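Local coordinates for protein N-acetylglucosamine-specific lectin (Saxidomus purpuratus, PDB 6A7T) that binds N-acetylglucosamine as a C-type lectin whose sugar recognition does not depend on calcium, at residues R46-S51 with W88-S92. Sequence-based numbering, arbitrary orientation.
Sequences RGWEDS and WIGGS
A chi1 of -176° sends the W48 indole away from its own backbone N, beside the carbonyl carbon, and so from the first turn of helix 48-57 across W88, which, its CG beside the backbone N, turns a ring face to W48. The two indoles make an offset edge-to-face pair, the edge of W48 toward the face of W88, their planes 85° apart. W48 CD1 closes to 3.5 Å from W88 CE3, while W48 CB sits over the W88 five-membered ring, 4.1 Å from its centroid, in a CH-pi contact. Each indole N-H finds a backbone carbonyl of the other segment. W48 NE1 donates to I89 O at 2.8 Å, almost head-on to the carbonyl; W88 NE1 reaches R46 O only weakly (3.1 Å), and T146 O is a second weak acceptor. In this C-type lectin domain the pair joins the helix start to strand 86-94 just before its corner at G90, an inverse gamma turn, and the W88 side chain lies about 4 Å from that of H140, an N-acetylglucosamine-site residue. Beyond the corner, S92 CB lies 3.9 Å from W48 CH2. N-cap residue G47 has its carbonyl oxygen gripped twice by S51, through N and OG; S51 OG also lies 3.6 Å from W88 CD1.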
ATOM      1  N   ARG A  46     -14.684   5.355  22.245  1.00  9.88           N
ATOM      2  CA  ARG A  46     -14.672   4.070  22.958  1.00  9.65           C
ATOM      3  C   ARG A  46     -13.357   3.965  23.730  1.00  9.31           C
ATOM      4  O   ARG A  46     -12.354   4.567  23.354  1.00  8.84           O
ATOM      5  CB  ARG A  46     -14.728   2.886  21.987  1.00 10.46           C
ATOM      6  CG  ARG A  46     -15.784   2.936  20.892  1.00 10.99           C
ATOM      7  CD  ARG A  46     -15.577   1.776  19.923  1.00 10.99           C
ATOM      8  NE  ARG A  46     -16.523   1.767  18.825  1.00 11.43           N
ATOM      9  CZ  ARG A  46     -16.361   2.467  17.706  1.00 10.57           C
ATOM     10  NH1 ARG A  46     -15.285   3.198  17.551  1.00 10.82           N
ATOM     11  NH2 ARG A  46     -17.266   2.426  16.749  1.00 11.26           N
ATOM     12  N   GLY A  47     -13.357   3.191  24.831  1.00  9.58           N
ATOM     13  CA  GLY A  47     -12.163   2.842  25.525  1.00 10.51           C
ATOM     14  C   GLY A  47     -11.252   2.043  24.614  1.00 10.59           C
ATOM     15  O   GLY A  47     -11.681   1.626  23.556  1.00  9.19           O
ATOM     16  N   TRP A  48      -9.981   1.924  24.987  1.00  9.24           N
ATOM     17  CA  TRP A  48      -8.989   1.311  24.079  1.00  8.58           C
ATOM     18  C   TRP A  48      -9.361  -0.141  23.806  1.00  9.19           C
ATOM     19  O   TRP A  48      -9.340  -0.544  22.634  1.00  8.31           O
ATOM     20  CB  TRP A  48      -7.591   1.431  24.645  1.00  8.07           C
ATOM     21  CG  TRP A  48      -6.527   0.914  23.741  1.00  8.32           C
ATOM     22  CD1 TRP A  48      -5.794   1.668  22.874  1.00  8.41           C
ATOM     23  CD2 TRP A  48      -6.045  -0.428  23.616  1.00  7.33           C
ATOM     24  NE1 TRP A  48      -4.864   0.895  22.253  1.00  7.74           N
ATOM     25  CE2 TRP A  48      -5.016  -0.405  22.676  1.00  7.61           C
ATOM     26  CE3 TRP A  48      -6.383  -1.647  24.221  1.00  8.16           C
ATOM     27  CZ2 TRP A  48      -4.363  -1.564  22.289  1.00  7.22           C
ATOM     28  CZ3 TRP A  48      -5.640  -2.772  23.931  1.00  7.88           C
ATOM     29  CH2 TRP A  48      -4.672  -2.736  22.933  1.00  7.98           C
ATOM     30  N   GLU A  49      -9.667  -0.907  24.857  1.00  9.04           N
ATOM     31  CA  GLU A  49     -10.084  -2.294  24.655  1.00  9.62           C
ATOM     32  C   GLU A  49     -11.346  -2.364  23.771  1.00  9.00           C
ATOM     33  O   GLU A  49     -11.418  -3.246  22.920  1.00 10.05           O
ATOM     34  CB  GLU A  49     -10.367  -2.984  25.985  1.00 11.56           C
ATOM     35  CG  GLU A  49      -9.109  -3.328  26.726  1.00 13.64           C
ATOM     36  CD  GLU A  49      -8.267  -4.453  26.139  1.00 16.77           C
ATOM     37  OE1 GLU A  49      -8.738  -5.148  25.224  1.00 22.13           O
ATOM     38  OE2 GLU A  49      -7.159  -4.668  26.682  1.00 22.53           O
ATOM     39  N   ASP A  50     -12.351  -1.517  24.010  1.00  8.66           N
ATOM     40  CA  ASP A  50     -13.539  -1.544  23.155  1.00  8.99           C
ATOM     41  C   ASP A  50     -13.225  -1.116  21.707  1.00  7.64           C
ATOM     42  O   ASP A  50     -13.888  -1.607  20.794  1.00  8.37           O
ATOM     43  CB  ASP A  50     -14.691  -0.716  23.706  1.00 10.65           C
ATOM     44  CG  ASP A  50     -15.333  -1.381  24.911  1.00 13.06           C
ATOM     45  OD1 ASP A  50     -15.107  -2.598  25.120  1.00 15.25           O
ATOM     46  OD2 ASP A  50     -16.115  -0.673  25.606  1.00 15.28           O
ATOM     47  N   SER A  51     -12.225  -0.262  21.541  1.00  7.35           N
ATOM     48  CA  SER A  51     -11.750   0.102  20.171  1.00  6.76           C
ATOM     49  C   SER A  51     -11.103  -1.111  19.515  1.00  6.75           C
ATOM     50  O   SER A  51     -11.289  -1.313  18.303  1.00  5.92           O
ATOM     51  CB  SER A  51     -10.793   1.288  20.203  1.00  6.95           C
ATOM     52  OG  SER A  51     -11.416   2.427  20.802  1.00  8.15           O
ATOM     53  N   TRP A  88      -6.932   6.360  19.488  1.00  8.18           N
ATOM     54  CA  TRP A  88      -6.318   5.068  19.873  1.00  7.56           C
ATOM     55  C   TRP A  88      -5.704   4.348  18.678  1.00  7.45           C
ATOM     56  O   TRP A  88      -6.325   4.315  17.583  1.00  7.72           O
ATOM     57  CB  TRP A  88      -7.360   4.147  20.525  1.00  8.12           C
ATOM     58  CG  TRP A  88      -7.879   4.665  21.834  1.00  8.21           C
ATOM     59  CD1 TRP A  88      -9.178   4.856  22.144  1.00  9.29           C
ATOM     60  CD2 TRP A  88      -7.127   5.116  22.980  1.00  9.52           C
ATOM     61  NE1 TRP A  88      -9.311   5.321  23.424  1.00  9.92           N
ATOM     62  CE2 TRP A  88      -8.077   5.518  23.942  1.00 10.09           C
ATOM     63  CE3 TRP A  88      -5.764   5.191  23.289  1.00 10.17           C
ATOM     64  CZ2 TRP A  88      -7.720   5.970  25.215  1.00 10.14           C
ATOM     65  CZ3 TRP A  88      -5.408   5.652  24.543  1.00 11.27           C
ATOM     66  CH2 TRP A  88      -6.380   6.043  25.470  1.00 10.99           C
ATOM     67  N   ILE A  89      -4.563   3.687  18.918  1.00  6.16           N
ATOM     68  CA  ILE A  89      -3.884   2.867  17.917  1.00  6.43           C
ATOM     69  C   ILE A  89      -3.501   1.518  18.545  1.00  6.28           C
ATOM     70  O   ILE A  89      -3.671   1.315  19.715  1.00  6.50           O
ATOM     71  CB  ILE A  89      -2.675   3.572  17.294  1.00  6.70           C
ATOM     72  CG1 ILE A  89      -1.564   3.857  18.316  1.00  6.86           C
ATOM     73  CG2 ILE A  89      -3.129   4.837  16.604  1.00  6.74           C
ATOM     74  CD1 ILE A  89      -0.288   4.439  17.711  1.00  7.15           C
ATOM     75  N   GLY A  90      -3.058   0.634  17.698  1.00  6.40           N
ATOM     76  CA  GLY A  90      -2.867  -0.794  18.003  1.00  6.96           C
ATOM     77  C   GLY A  90      -1.518  -1.073  18.640  1.00  7.33           C
ATOM     78  O   GLY A  90      -0.826  -2.001  18.210  1.00  8.41           O
ATOM     79  N   GLY A  91      -1.185  -0.323  19.696  1.00  8.08           N
ATOM     80  CA  GLY A  91       0.027  -0.630  20.503  1.00  8.15           C
ATOM     81  C   GLY A  91      -0.280  -0.550  21.969  1.00  7.82           C
ATOM     82  O   GLY A  91      -1.140   0.180  22.445  1.00  7.43           O
ATOM     83  N   SER A  92       0.434  -1.350  22.756  1.00  8.69           N
ATOM     84  CA  SER A  92       0.154  -1.479  24.154  1.00 10.38           C
ATOM     85  C   SER A  92       1.327  -2.239  24.788  1.00  9.89           C
ATOM     86  O   SER A  92       2.137  -2.822  24.132  1.00 10.12           O
ATOM     87  CB  SER A  92      -1.160  -2.203  24.460  1.00 12.11           C
ATOM     88  OG  SER A  92      -1.072  -3.556  24.085  1.00 13.04           O
TER